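Local structure of superantigen-like protein SSL8 (Staphylococcus aureus, 3R2T) at residues Phe102-Asp107 with Phe134-Val139; Phe173-Glu178 with Ile236-Ile241; Gly207-Asn212 with Ile244-Lys249. The protein is of unknown function but belongs to the staphylococcal and streptococcal toxin family as a superantigen-like protein, and is probably secreted. One frame throughout, in Å; residues are numbered along the deposited sequence.

Interaction 1: Phe102-Asp107 with Phe134-Val139; sequences FLLGKD and FSVSGV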
ATOM      1  N   PHE A 102      -0.193  -8.338  -1.854  1.00 43.45           N
ATOM      2  CA  PHE A 102      -0.822  -7.460  -2.812  1.00 43.24           C
ATOM      3  C   PHE A 102      -0.451  -7.911  -4.215  1.00 43.48           C
ATOM      4  O   PHE A 102       0.732  -7.975  -4.558  1.00 42.60           O
ATOM      5  CB  PHE A 102      -0.367  -6.031  -2.566  1.00 42.75           C
ATOM      6  CG  PHE A 102      -0.932  -5.423  -1.302  1.00 41.81           C
ATOM      7  CD1 PHE A 102      -1.904  -4.449  -1.371  1.00 42.07           C
ATOM      8  CD2 PHE A 102      -0.517  -5.853  -0.044  1.00 40.03           C
ATOM      9  CE1 PHE A 102      -2.432  -3.879  -0.208  1.00 45.04           C
ATOM     10  CE2 PHE A 102      -1.045  -5.296   1.113  1.00 41.35           C
ATOM     11  CZ  PHE A 102      -2.003  -4.306   1.030  1.00 45.04           C
ATOM     12  N   LEU A 103      -1.468  -8.209  -5.019  1.00 43.94           N
ATOM     13  CA  LEU A 103      -1.277  -8.661  -6.388  1.00 43.55           C
ATOM     14  C   LEU A 103      -1.217  -7.435  -7.297  1.00 44.81           C
ATOM     15  O   LEU A 103      -2.202  -7.088  -7.954  1.00 46.03           O
ATOM     16  CB  LEU A 103      -2.440  -9.561  -6.788  1.00 43.72           C
ATOM     17  CG  LEU A 103      -2.667 -10.749  -5.847  1.00 45.41           C
ATOM     18  CD1 LEU A 103      -3.938 -11.534  -6.177  1.00 44.81           C
ATOM     19  CD2 LEU A 103      -1.444 -11.649  -5.828  1.00 42.54           C
ATOM     20  N   LEU A 104      -0.048  -6.808  -7.362  1.00 44.30           N
ATOM     21  CA  LEU A 104       0.130  -5.558  -8.122  1.00 45.33           C
ATOM     22  C   LEU A 104       0.673  -5.635  -9.558  1.00 45.87           C
ATOM     23  O   LEU A 104       0.787  -4.601 -10.208  1.00 47.37           O
ATOM     24  CB  LEU A 104       1.031  -4.585  -7.326  1.00 44.00           C
ATOM     25  CG  LEU A 104       0.636  -4.224  -5.883  1.00 46.64           C
ATOM     26  CD1 LEU A 104       1.480  -3.022  -5.394  1.00 45.38           C
ATOM     27  CD2 LEU A 104      -0.853  -3.888  -5.726  1.00 45.85           C
ATOM     28  N   GLY A 105       1.009  -6.809 -10.071  1.00 46.02           N
ATOM     29  CA  GLY A 105       1.556  -6.888 -11.437  1.00 47.05           C
ATOM     30  C   GLY A 105       0.702  -7.725 -12.367  1.00 49.36           C
ATOM     31  O   GLY A 105      -0.475  -7.464 -12.515  1.00 50.34           O
ATOM     32  N   LYS A 106       1.304  -8.735 -12.990  1.00 50.37           N
ATOM     33  CA  LYS A 106       0.575  -9.637 -13.899  1.00 53.29           C
ATOM     34  C   LYS A 106      -0.374 -10.540 -13.120  1.00 52.87           C
ATOM     35  O   LYS A 106      -1.205 -11.232 -13.708  1.00 52.75           O
ATOM     36  CB  LYS A 106       1.534 -10.557 -14.669  1.00 54.12           C
ATOM     37  CG  LYS A 106       2.591  -9.855 -15.489  1.00 58.40           C
ATOM     38  CD  LYS A 106       3.353 -10.863 -16.356  1.00 64.16           C
ATOM     39  CE  LYS A 106       4.617 -10.248 -16.952  1.00 65.64           C
ATOM     40  NZ  LYS A 106       4.408  -8.888 -17.491  1.00 63.96           N
ATOM     41  N   ASP A 107      -0.240 -10.538 -11.795  1.00 51.37           N
ATOM     42  CA  ASP A 107      -1.063 -11.385 -10.932  1.00 50.81           C
ATOM     43  C   ASP A 107      -2.373 -10.725 -10.489  1.00 52.38           C
ATOM     44  O   ASP A 107      -3.243 -11.385  -9.909  1.00 51.59           O
ATOM     45  CB  ASP A 107      -0.243 -11.811  -9.709  1.00 49.23           C
ATOM     46  CG  ASP A 107       0.347 -10.618  -8.941  1.00 47.51           C
ATOM     47  OD1 ASP A 107       0.058  -9.465  -9.312  1.00 45.18           O
ATOM     48  OD2 ASP A 107       1.108 -10.842  -7.980  1.00 44.50           O
ATOM     49  N   PHE A 134       2.589  -7.016   5.125  1.00 45.65           N
ATOM     50  CA  PHE A 134       2.175  -6.570   3.793  1.00 44.92           C
ATOM     51  C   PHE A 134       3.312  -6.765   2.802  1.00 43.77           C
ATOM     52  O   PHE A 134       4.369  -6.159   2.946  1.00 44.48           O
ATOM     53  CB  PHE A 134       1.795  -5.087   3.834  1.00 46.19           C
ATOM     54  CG  PHE A 134       0.420  -4.802   4.407  1.00 47.65           C
ATOM     55  CD1 PHE A 134      -0.107  -5.550   5.448  1.00 48.27           C
ATOM     56  CD2 PHE A 134      -0.297  -3.705   3.958  1.00 50.99           C
ATOM     57  CE1 PHE A 134      -1.365  -5.253   5.981  1.00 52.33           C
ATOM     58  CE2 PHE A 134      -1.552  -3.389   4.490  1.00 53.70           C
ATOM     59  CZ  PHE A 134      -2.086  -4.169   5.507  1.00 55.28           C
ATOM     60  N   SER A 135       3.078  -7.578   1.784  1.00 42.48           N
ATOM     61  CA  SER A 135       4.081  -7.852   0.772  1.00 41.76           C
ATOM     62  C   SER A 135       3.446  -7.819  -0.618  1.00 40.76           C
ATOM     63  O   SER A 135       2.213  -7.945  -0.753  1.00 41.20           O
ATOM     64  CB  SER A 135       4.730  -9.212   1.029  1.00 40.79           C
ATOM     65  OG  SER A 135       5.806  -9.462   0.138  1.00 45.61           O
ATOM     66  N   VAL A 136       4.297  -7.659  -1.637  1.00 39.52           N
ATOM     67  CA  VAL A 136       3.855  -7.565  -3.030  1.00 39.55           C
ATOM     68  C   VAL A 136       4.172  -8.778  -3.894  1.00 39.30           C
ATOM     69  O   VAL A 136       5.317  -9.159  -4.027  1.00 39.84           O
ATOM     70  CB  VAL A 136       4.503  -6.363  -3.735  1.00 40.13           C
ATOM     71  CG1 VAL A 136       4.078  -6.312  -5.194  1.00 37.68           C
ATOM     72  CG2 VAL A 136       4.156  -5.057  -3.009  1.00 39.61           C
ATOM     73  N   SER A 137       3.136  -9.370  -4.478  1.00 38.90           N
ATOM     74  CA  SER A 137       3.279 -10.496  -5.403  1.00 39.16           C
ATOM     75  C   SER A 137       4.212 -11.610  -4.892  1.00 38.73           C
ATOM     76  O   SER A 137       4.072 -12.049  -3.744  1.00 39.56           O
ATOM     77  CB  SER A 137       3.703  -9.947  -6.752  1.00 39.15           C
ATOM     78  OG  SER A 137       2.766  -8.975  -7.183  1.00 43.32           O
ATOM     79  N   GLY A 138       5.152 -12.069  -5.720  1.00 38.57           N
ATOM     80  CA  GLY A 138       6.062 -13.151  -5.320  1.00 37.62           C
ATOM     81  C   GLY A 138       5.370 -14.498  -5.236  1.00 38.08           C
ATOM     82  O   GLY A 138       5.801 -15.371  -4.495  1.00 40.14           O
ATOM     83  N   VAL A 139       4.297 -14.673  -6.006  1.00 38.33           N
ATOM     84  CA  VAL A 139       3.522 -15.903  -5.991  1.00 37.26           C
ATOM     85  C   VAL A 139       3.845 -16.757  -7.196  1.00 37.98           C
ATOM     86  O   VAL A 139       3.927 -16.242  -8.289  1.00 37.16           O
ATOM     87  CB  VAL A 139       2.002 -15.603  -6.024  1.00 39.25           C
ATOM     88  CG1 VAL A 139       1.211 -16.907  -5.926  1.00 35.59           C
ATOM     89  CG2 VAL A 139       1.572 -14.641  -4.865  1.00 37.61           C
TER
HETATM   90  O   HOH W   1       2.761 -12.689  -7.682  1.00 33.49           O

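Interaction 2: Phe173-Glu178 with Ile236-Ile241; sequences FFIQKE and INSEQI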
ATOM      1  N   PHE A 173      25.261 -20.345  -6.334  1.00 49.34           N
ATOM      2  CA  PHE A 173      23.891 -19.876  -6.187  1.00 48.93           C
ATOM      3  C   PHE A 173      23.017 -21.062  -6.529  1.00 50.70           C
ATOM      4  O   PHE A 173      23.327 -21.816  -7.445  1.00 53.84           O
ATOM      5  CB  PHE A 173      23.609 -18.714  -7.141  1.00 48.06           C
ATOM      6  CG  PHE A 173      22.350 -17.951  -6.824  1.00 45.85           C
ATOM      7  CD1 PHE A 173      21.210 -18.090  -7.602  1.00 43.68           C
ATOM      8  CD2 PHE A 173      22.313 -17.083  -5.735  1.00 45.56           C
ATOM      9  CE1 PHE A 173      20.060 -17.368  -7.302  1.00 43.19           C
ATOM     10  CE2 PHE A 173      21.169 -16.362  -5.422  1.00 42.61           C
ATOM     11  CZ  PHE A 173      20.050 -16.495  -6.186  1.00 43.01           C
ATOM     12  N   PHE A 174      21.950 -21.263  -5.781  1.00 51.20           N
ATOM     13  CA  PHE A 174      21.069 -22.376  -6.062  1.00 52.36           C
ATOM     14  C   PHE A 174      19.634 -21.897  -5.998  1.00 50.23           C
ATOM     15  O   PHE A 174      19.281 -21.014  -5.207  1.00 49.32           O
ATOM     16  CB  PHE A 174      21.292 -23.535  -5.082  1.00 54.91           C
ATOM     17  CG  PHE A 174      20.667 -23.318  -3.736  1.00 59.20           C
ATOM     18  CD1 PHE A 174      19.547 -24.053  -3.354  1.00 62.66           C
ATOM     19  CD2 PHE A 174      21.170 -22.368  -2.865  1.00 64.24           C
ATOM     20  CE1 PHE A 174      18.950 -23.854  -2.115  1.00 63.96           C
ATOM     21  CE2 PHE A 174      20.575 -22.160  -1.627  1.00 67.13           C
ATOM     22  CZ  PHE A 174      19.463 -22.909  -1.251  1.00 66.19           C
ATOM     23  N   ILE A 175      18.828 -22.487  -6.862  1.00 48.99           N
ATOM     24  CA  ILE A 175      17.427 -22.188  -6.951  1.00 47.56           C
ATOM     25  C   ILE A 175      16.710 -23.486  -6.652  1.00 47.91           C
ATOM     26  O   ILE A 175      16.919 -24.491  -7.311  1.00 47.99           O
ATOM     27  CB  ILE A 175      17.082 -21.652  -8.349  1.00 46.78           C
ATOM     28  CG1 ILE A 175      17.941 -20.401  -8.641  1.00 44.95           C
ATOM     29  CG2 ILE A 175      15.571 -21.363  -8.462  1.00 43.19           C
ATOM     30  CD1 ILE A 175      17.898 -19.941 -10.066  1.00 44.80           C
ATOM     31  N   GLN A 176      15.896 -23.459  -5.610  1.00 49.96           N
ATOM     32  CA  GLN A 176      15.120 -24.627  -5.186  1.00 52.34           C
ATOM     33  C   GLN A 176      13.817 -24.875  -5.974  1.00 50.89           C
ATOM     34  O   GLN A 176      13.373 -26.024  -6.123  1.00 53.98           O
ATOM     35  CB  GLN A 176      14.839 -24.574  -3.667  1.00 53.98           C
ATOM     36  CG  GLN A 176      14.837 -23.172  -2.927  1.00 59.70           C
ATOM     37  CD  GLN A 176      14.029 -22.030  -3.576  1.00 62.85           C
ATOM     38  OE1 GLN A 176      14.186 -21.723  -4.777  1.00 64.23           O
ATOM     39  NE2 GLN A 176      13.212 -21.343  -2.753  1.00 59.86           N
ATOM     40  N   LYS A 177      13.237 -23.813  -6.510  1.00 46.50           N
ATOM     41  CA  LYS A 177      11.973 -23.901  -7.217  1.00 46.02           C
ATOM     42  C   LYS A 177      12.072 -24.003  -8.742  1.00 44.02           C
ATOM     43  O   LYS A 177      12.934 -23.383  -9.351  1.00 43.63           O
ATOM     44  CB  LYS A 177      11.146 -22.664  -6.878  1.00 44.37           C
ATOM     45  CG  LYS A 177      10.826 -22.510  -5.392  1.00 47.41           C
ATOM     46  CD  LYS A 177      10.140 -21.149  -5.139  1.00 47.39           C
ATOM     47  CE  LYS A 177       8.660 -21.159  -5.383  1.00 48.41           C
ATOM     48  NZ  LYS A 177       8.117 -21.917  -6.531  1.00 47.57           N
ATOM     49  N   GLU A 178      11.158 -24.772  -9.330  1.00 42.74           N
ATOM     50  CA  GLU A 178      11.054 -24.944 -10.791  1.00 42.43           C
ATOM     51  C   GLU A 178      10.577 -23.633 -11.405  1.00 41.41           C
ATOM     52  O   GLU A 178      11.028 -23.210 -12.491  1.00 36.46           O
ATOM     53  CB  GLU A 178      10.049 -26.038 -11.111  1.00 44.18           C
ATOM     54  CG  GLU A 178      10.468 -27.385 -10.540  1.00 49.75           C
ATOM     55  CD  GLU A 178       9.356 -28.428 -10.511  1.00 53.85           C
ATOM     56  OE1 GLU A 178       9.647 -29.552 -10.048  1.00 57.30           O
ATOM     57  OE2 GLU A 178       8.207 -28.130 -10.921  1.00 54.46           O
ATOM     58  N   ILE A 236       9.863 -17.007 -13.607  1.00 41.31           N
ATOM     59  CA  ILE A 236      10.867 -17.598 -14.469  1.00 41.35           C
ATOM     60  C   ILE A 236      11.040 -19.109 -14.246  1.00 41.53           C
ATOM     61  O   ILE A 236      11.070 -19.593 -13.096  1.00 41.37           O
ATOM     62  CB  ILE A 236      12.212 -16.912 -14.167  1.00 41.18           C
ATOM     63  CG1 ILE A 236      12.074 -15.389 -14.331  1.00 43.17           C
ATOM     64  CG2 ILE A 236      13.300 -17.433 -15.060  1.00 42.85           C
ATOM     65  CD1 ILE A 236      13.319 -14.631 -13.880  1.00 44.29           C
ATOM     66  N   ASN A 237      11.145 -19.847 -15.348  1.00 41.37           N
ATOM     67  CA  ASN A 237      11.395 -21.298 -15.327  1.00 42.17           C
ATOM     68  C   ASN A 237      12.887 -21.501 -15.017  1.00 41.21           C
ATOM     69  O   ASN A 237      13.737 -21.326 -15.884  1.00 42.29           O
ATOM     70  CB  ASN A 237      11.015 -21.906 -16.688  1.00 44.33           C
ATOM     71  CG  ASN A 237      11.330 -23.378 -16.785  1.00 45.72           C
ATOM     72  OD1 ASN A 237      12.020 -23.927 -15.937  1.00 52.16           O
ATOM     73  ND2 ASN A 237      10.831 -24.029 -17.841  1.00 52.17           N
ATOM     74  N   SER A 238      13.198 -21.864 -13.771  1.00 39.75           N
ATOM     75  CA  SER A 238      14.580 -22.015 -13.323  1.00 39.01           C
ATOM     76  C   SER A 238      15.433 -22.954 -14.178  1.00 39.07           C
ATOM     77  O   SER A 238      16.624 -22.737 -14.314  1.00 38.23           O
ATOM     78  CB  SER A 238      14.645 -22.431 -11.846  1.00 38.83           C
ATOM     79  OG  SER A 238      14.045 -23.691 -11.640  1.00 38.18           O
ATOM     80  N   GLU A 239      14.832 -23.981 -14.755  1.00 39.88           N
ATOM     81  CA  GLU A 239      15.585 -24.895 -15.603  1.00 42.41           C
ATOM     82  C   GLU A 239      16.132 -24.162 -16.841  1.00 41.77           C
ATOM     83  O   GLU A 239      17.167 -24.528 -17.394  1.00 42.03           O
ATOM     84  CB  GLU A 239      14.703 -26.077 -15.996  1.00 44.85           C
ATOM     85  CG  GLU A 239      15.397 -27.167 -16.806  1.00 50.97           C
ATOM     86  CD  GLU A 239      15.477 -26.868 -18.278  1.00 58.77           C
ATOM     87  OE1 GLU A 239      14.484 -26.324 -18.823  1.00 61.43           O
ATOM     88  OE2 GLU A 239      16.510 -27.214 -18.899  1.00 62.82           O
ATOM     89  N   GLN A 240      15.454 -23.096 -17.242  1.00 40.85           N
ATOM     90  CA  GLN A 240      15.854 -22.357 -18.425  1.00 41.29           C
ATOM     91  C   GLN A 240      16.835 -21.224 -18.184  1.00 39.91           C
ATOM     92  O   GLN A 240      17.182 -20.536 -19.119  1.00 42.03           O
ATOM     93  CB  GLN A 240      14.611 -21.866 -19.165  1.00 42.10           C
ATOM     94  CG  GLN A 240      13.824 -23.027 -19.852  1.00 44.62           C
ATOM     95  CD  GLN A 240      14.574 -23.614 -21.021  1.00 47.26           C
ATOM     96  OE1 GLN A 240      15.002 -22.891 -21.902  1.00 55.21           O
ATOM     97  NE2 GLN A 240      14.715 -24.936 -21.050  1.00 49.81           N
ATOM     98  N   ILE A 241      17.275 -21.017 -16.942  1.00 38.32           N
ATOM     99  CA  ILE A 241      18.255 -19.961 -16.652  1.00 36.34           C
ATOM    100  C   ILE A 241      19.631 -20.494 -17.010  1.00 38.22           C
ATOM    101  O   ILE A 241      20.044 -21.512 -16.471  1.00 38.32           O
ATOM    102  CB  ILE A 241      18.268 -19.574 -15.168  1.00 36.45           C
ATOM    103  CG1 ILE A 241      16.939 -18.925 -14.771  1.00 35.25           C
ATOM    104  CG2 ILE A 241      19.425 -18.646 -14.871  1.00 32.27           C
ATOM    105  CD1 ILE A 241      16.835 -18.622 -13.275  1.00 39.64           C
TER

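Interaction 3: Gly207-Asn212 with Ile244-Lys249; sequences GRIVIN and IEVNLK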
ATOM      1  N   GLY A 207      24.835  -0.368 -10.482  1.00 50.24           N
ATOM      2  CA  GLY A 207      25.100  -1.595 -11.204  1.00 48.63           C
ATOM      3  C   GLY A 207      23.836  -2.272 -11.696  1.00 45.74           C
ATOM      4  O   GLY A 207      22.768  -1.661 -11.779  1.00 45.86           O
ATOM      5  N   ARG A 208      23.962  -3.545 -12.027  1.00 44.34           N
ATOM      6  CA  ARG A 208      22.835  -4.314 -12.528  1.00 42.80           C
ATOM      7  C   ARG A 208      23.005  -5.803 -12.337  1.00 41.58           C
ATOM      8  O   ARG A 208      24.120  -6.297 -12.171  1.00 40.35           O
ATOM      9  CB  ARG A 208      22.658  -4.079 -14.029  1.00 42.93           C
ATOM     10  CG  ARG A 208      23.890  -4.452 -14.853  1.00 45.31           C
ATOM     11  CD  ARG A 208      23.592  -4.458 -16.360  1.00 52.44           C
ATOM     12  NE  ARG A 208      24.790  -4.678 -17.175  1.00 57.99           N
ATOM     13  CZ  ARG A 208      24.786  -4.932 -18.488  1.00 63.56           C
ATOM     14  NH1 ARG A 208      23.638  -5.051 -19.163  1.00 64.49           N
ATOM     15  NH2 ARG A 208      25.941  -5.095 -19.129  1.00 65.24           N
ATOM     16  N   ILE A 209      21.871  -6.499 -12.390  1.00 39.17           N
ATOM     17  CA  ILE A 209      21.817  -7.937 -12.320  1.00 38.97           C
ATOM     18  C   ILE A 209      21.218  -8.326 -13.647  1.00 38.33           C
ATOM     19  O   ILE A 209      20.193  -7.762 -14.040  1.00 36.40           O
ATOM     20  CB  ILE A 209      20.864  -8.446 -11.219  1.00 38.38           C
ATOM     21  CG1 ILE A 209      21.216  -7.861  -9.857  1.00 40.85           C
ATOM     22  CG2 ILE A 209      20.828 -10.008 -11.190  1.00 38.26           C
ATOM     23  CD1 ILE A 209      20.149  -8.158  -8.807  1.00 38.58           C
ATOM     24  N   VAL A 210      21.845  -9.277 -14.337  1.00 38.58           N
ATOM     25  CA  VAL A 210      21.343  -9.757 -15.618  1.00 39.10           C
ATOM     26  C   VAL A 210      21.147 -11.261 -15.537  1.00 39.29           C
ATOM     27  O   VAL A 210      22.096 -12.006 -15.266  1.00 39.21           O
ATOM     28  CB  VAL A 210      22.322  -9.469 -16.768  1.00 39.78           C
ATOM     29  CG1 VAL A 210      21.823 -10.097 -18.087  1.00 40.21           C
ATOM     30  CG2 VAL A 210      22.513  -7.997 -16.935  1.00 40.78           C
ATOM     31  N   ILE A 211      19.919 -11.706 -15.779  1.00 38.82           N
ATOM     32  CA  ILE A 211      19.593 -13.126 -15.764  1.00 38.02           C
ATOM     33  C   ILE A 211      19.514 -13.557 -17.226  1.00 38.78           C
ATOM     34  O   ILE A 211      18.670 -13.071 -17.972  1.00 40.67           O
ATOM     35  CB  ILE A 211      18.262 -13.379 -15.030  1.00 38.54           C
ATOM     36  CG1 ILE A 211      18.367 -12.897 -13.569  1.00 39.37           C
ATOM     37  CG2 ILE A 211      17.876 -14.869 -15.073  1.00 35.05           C
ATOM     38  CD1 ILE A 211      17.027 -12.797 -12.836  1.00 40.50           C
ATOM     39  N   ASN A 212      20.411 -14.440 -17.646  1.00 37.27           N
ATOM     40  CA  ASN A 212      20.431 -14.911 -19.022  1.00 37.90           C
ATOM     41  C   ASN A 212      19.740 -16.263 -19.132  1.00 38.00           C
ATOM     42  O   ASN A 212      20.039 -17.156 -18.352  1.00 38.43           O
ATOM     43  CB  ASN A 212      21.882 -14.992 -19.524  1.00 37.95           C
ATOM     44  CG  ASN A 212      22.503 -13.623 -19.729  1.00 40.15           C
ATOM     45  OD1 ASN A 212      21.974 -12.809 -20.476  1.00 39.39           O
ATOM     46  ND2 ASN A 212      23.643 -13.373 -19.086  1.00 41.09           N
ATOM     47  N   ILE A 244      23.710 -16.070 -14.437  1.00 34.83           N
ATOM     48  CA  ILE A 244      23.317 -14.797 -13.858  1.00 34.92           C
ATOM     49  C   ILE A 244      24.602 -14.001 -13.694  1.00 35.91           C
ATOM     50  O   ILE A 244      25.599 -14.528 -13.194  1.00 37.91           O
ATOM     51  CB  ILE A 244      22.652 -15.007 -12.505  1.00 35.00           C
ATOM     52  CG1 ILE A 244      21.448 -15.973 -12.653  1.00 37.84           C
ATOM     53  CG2 ILE A 244      22.231 -13.660 -11.886  1.00 36.29           C
ATOM     54  CD1 ILE A 244      20.879 -16.465 -11.358  1.00 35.59           C
ATOM     55  N   GLU A 245      24.590 -12.748 -14.126  1.00 34.61           N
ATOM     56  CA  GLU A 245      25.755 -11.913 -14.038  1.00 37.88           C
ATOM     57  C   GLU A 245      25.436 -10.583 -13.357  1.00 37.26           C
ATOM     58  O   GLU A 245      24.425  -9.932 -13.649  1.00 37.89           O
ATOM     59  CB  GLU A 245      26.341 -11.661 -15.435  1.00 39.18           C
ATOM     60  CG  GLU A 245      27.526 -10.701 -15.432  1.00 46.68           C
ATOM     61  CD  GLU A 245      28.208 -10.570 -16.806  1.00 53.66           C
ATOM     62  OE1 GLU A 245      28.744  -9.483 -17.111  1.00 58.36           O
ATOM     63  OE2 GLU A 245      28.187 -11.546 -17.584  1.00 60.50           O
ATOM     64  N   VAL A 246      26.291 -10.203 -12.429  1.00 36.35           N
ATOM     65  CA  VAL A 246      26.149  -8.941 -11.737  1.00 36.93           C
ATOM     66  C   VAL A 246      27.334  -8.054 -12.096  1.00 38.76           C
ATOM     67  O   VAL A 246      28.477  -8.529 -12.093  1.00 38.74           O
ATOM     68  CB  VAL A 246      26.131  -9.166 -10.206  1.00 36.85           C
ATOM     69  CG1 VAL A 246      26.178  -7.848  -9.461  1.00 35.60           C
ATOM     70  CG2 VAL A 246      24.919  -9.986  -9.805  1.00 36.04           C
ATOM     71  N   ASN A 247      27.061  -6.797 -12.442  1.00 39.39           N
ATOM     72  CA  ASN A 247      28.106  -5.815 -12.710  1.00 43.72           C
ATOM     73  C   ASN A 247      27.979  -4.683 -11.689  1.00 45.92           C
ATOM     74  O   ASN A 247      26.971  -3.977 -11.649  1.00 46.31           O
ATOM     75  CB  ASN A 247      28.060  -5.314 -14.150  1.00 44.13           C
ATOM     76  CG  ASN A 247      28.759  -6.264 -15.104  1.00 48.36           C
ATOM     77  OD1 ASN A 247      29.981  -6.237 -15.215  1.00 57.84           O
ATOM     78  ND2 ASN A 247      27.998  -7.094 -15.801  1.00 42.88           N
ATOM     79  N   LEU A 248      28.991  -4.550 -10.841  1.00 48.75           N
ATOM     80  CA  LEU A 248      29.006  -3.524  -9.811  1.00 52.68           C
ATOM     81  C   LEU A 248      29.789  -2.303 -10.261  1.00 57.28           C
ATOM     82  O   LEU A 248      30.791  -2.428 -10.980  1.00 58.68           O
ATOM     83  CB  LEU A 248      29.654  -4.069  -8.538  1.00 52.65           C
ATOM     84  CG  LEU A 248      29.014  -5.302  -7.907  1.00 51.47           C
ATOM     85  CD1 LEU A 248      29.852  -5.776  -6.718  1.00 52.20           C
ATOM     86  CD2 LEU A 248      27.580  -5.008  -7.484  1.00 48.62           C
ATOM     87  N   LYS A 249      29.337  -1.126  -9.833  1.00 62.04           N
ATOM     88  CA  LYS A 249      30.038   0.121 -10.147  1.00 67.12           C
ATOM     89  C   LYS A 249      29.820   1.207  -9.080  1.00 70.27           C
ATOM     90  O   LYS A 249      28.943   1.088  -8.206  1.00 71.05           O
ATOM     91  CB  LYS A 249      29.687   0.610 -11.560  1.00 68.07           C
ATOM     92  CG  LYS A 249      28.202   0.812 -11.841  1.00 69.75           C
ATOM     93  CD  LYS A 249      27.899   1.051 -13.345  1.00 71.14           C
ATOM     94  CE  LYS A 249      28.545   2.333 -13.918  1.00 76.11           C
ATOM     95  NZ  LYS A 249      30.030   2.271 -14.090  1.00 76.56           N
ATOM     96  OXT LYS A 249      30.551   2.222  -9.043  1.00 73.72           O
TER
HETATM   97  O   HOH W   2      25.314 -11.184 -19.059  1.00 46.35           O

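Interaction 1: Phe102-Asp107 with Phe134-Val139
The rings of Phe102 and Phe134 meet at an oblique angle, their planes 44° apart and their centroids 5.2 Å from each other. CE2 and CZ of Phe102 lie against CD2 of Phe134, the closest approach being 3.3 Å from Phe102 CE2 to Phe134 CD2. At the edge of the Phe102 ring, in its plane, sits the carbonyl oxygen of Ser135, which also accepts the backbone N-H of Phe102 in a nearly linear bond of 2.7 Å (Phe102 N to Ser135 O). On the second subunit, Phe148 packs edge-to-face with Phe102 and Phe174 touches Phe134, so the aromatic pair takes part in the dimer contact of the crystal assembly. Ser137 N returns a bond to Phe102 O, completing a short parallel bridge between Phe102 and Val136, while Leu104 crosses the methyls of Val136 at about a right angle.

Beyond the bridge the chain turns, and Asp107 reaches back: chi1 of 55° sets its carboxylate between backbone N and carbonyl carbon, with both oxygens in use. Ser137 OG donates to Asp107 OD2 at 2.6 Å and Gly105 N to Asp107 OD1 at 2.9 Å, both on syn sides; a water also meets Asp107 OD2 and Val139 N. The two protein donors, one per oxygen, fix the carboxylate's rotation. The parallel pairing of strands 99-102 and 133-141, amid otherwise antiparallel neighbours, is characteristic of the closure of an OB-fold barrel.

Interaction 2: Phe173-Glu178 with Ile236-Ile241
Ser238 OG donates to the carbonyl oxygen of Lys177, and at 2.6 Å between Ser238 OG and Lys177 O this is the shorter of the two hydrogen bonds that join the segments. The hydroxyl lies between the backbone N and the carbonyl carbon of its own residue (chi1 63°), a rotation that brings it up to the loop carbonyl, only 16° from the plane of that group. Ser238 supplies the second bond from its main chain: Ser238 N donates to Glu178 O at 2.9 Å, with the donor tilted 34° from the carbonyl plane. One residue therefore holds two successive carbonyls of the loop. Glu178 O is approached as well by the CA-H of Asn237.

Beside this polar pair the contact is apolar. Ile175 sends CG2 against Ser238 CB, 3.7 Å away, and its CD1 extends to Ile241 CD1, at 3.6 Å; the two isoleucine side chains meet at a slant, touching through their terminal methyls. Ser238 also opens the 3-10 segment 238-240, whose turn is closed by a bond from Gln240 N back to Asn237 O.

The loop has its own supports. Lys177 turns its ammonium away from Ser238 to a salt bridge with Asp119 and hydrogen bonds to Glu179 O and Thr140, while the carboxylate of Glu178 takes the backbone N-H groups of Val144 and Lys145.

Strands 179-181 and 235-237 of the beta-grasp domain pair antiparallel, and the Ser238 bonds extend their join past that short sheet. Neutral donors meet carbonyls here, whereas the charged ends of Lys177 and Glu178 find partners elsewhere. The join between the loop before strand 179-181 and the turn after strand 235-237 consequently rests on directional backbone recognition by a buried serine together with methyl packing, and should depend little on ionisation.

Interaction 3: Gly207-Asn212 with Ile244-Lys249
Ile209 and Ile244 run alongside each other, both directed to the same face of the sheet, with CG2 of Ile209 4.0 Å from CG2 of Ile244. In both, chi1 (-55° and -56°) puts CG1 opposite the carbonyl carbon and CG2 opposite the backbone N, and it is the CG2 branches that meet. Ile211 follows the same pattern and brings CG1 to within 4.3 Å of Ile244 CG2. Val246, on this same face, lies near Ile209 and rests its CG1 3.7 Å from Arg208 O.

The opposite face is mostly polar. Glu245 is stretched out, and its OE1 accepts Asn247 ND2 at 2.8 Å on the anti side, the acceptor lying close to the amide plane of Asn247; this fixes which way the amide faces. The guanidinium of Arg208, at the end of an extended chain, forms a salt bridge with Glu220. A water that accepts from Asn212 ND2 donates weakly to Glu245 OE2.

Four backbone bonds hold the antiparallel strands together. Arg208 with Asn247 and Val210 with Glu245 are the hydrogen-bonded pairs, the shortest bond being Val210 N to Glu245 O at 2.7 Å. At the Gly207-Leu248 pair, Gly207 CA comes 3.1 Å from Asn247 O, a spot too tight for a CB.

In the five-stranded sheet of the beta-grasp domain, strand 241-248 is central, flanked by strand 207-213 and, in parallel, strand 156-160; strand 218-222 pairs with the far edge of 207-213. Ile209, Ile211 and Ile244 pack on helix 182-197, which covers their face.

Overall arrangement
From the N terminus, interaction 1 comes first: it closes the 26 residues between Phe102-Asp107 and Phe134-Val139 inside the OB-fold domain, and is complete before the other two begin. Interactions 2 and 3 both belong to the beta-grasp domain and cross: 173-178 is followed by 207-212, then 236-241, then 244-249. Interaction 2 ties the loop between strands 167-171 and 179-181 to the turn leading into strand 241-248, and interaction 3 pairs that strand with 207-213. They touch where Ile241 packs on Ile211 and Phe173 on Ile244, with centres about 17 Å apart. Interaction 1 lies on the other side of the chain's centre from interaction 3, about 24 Å between centres.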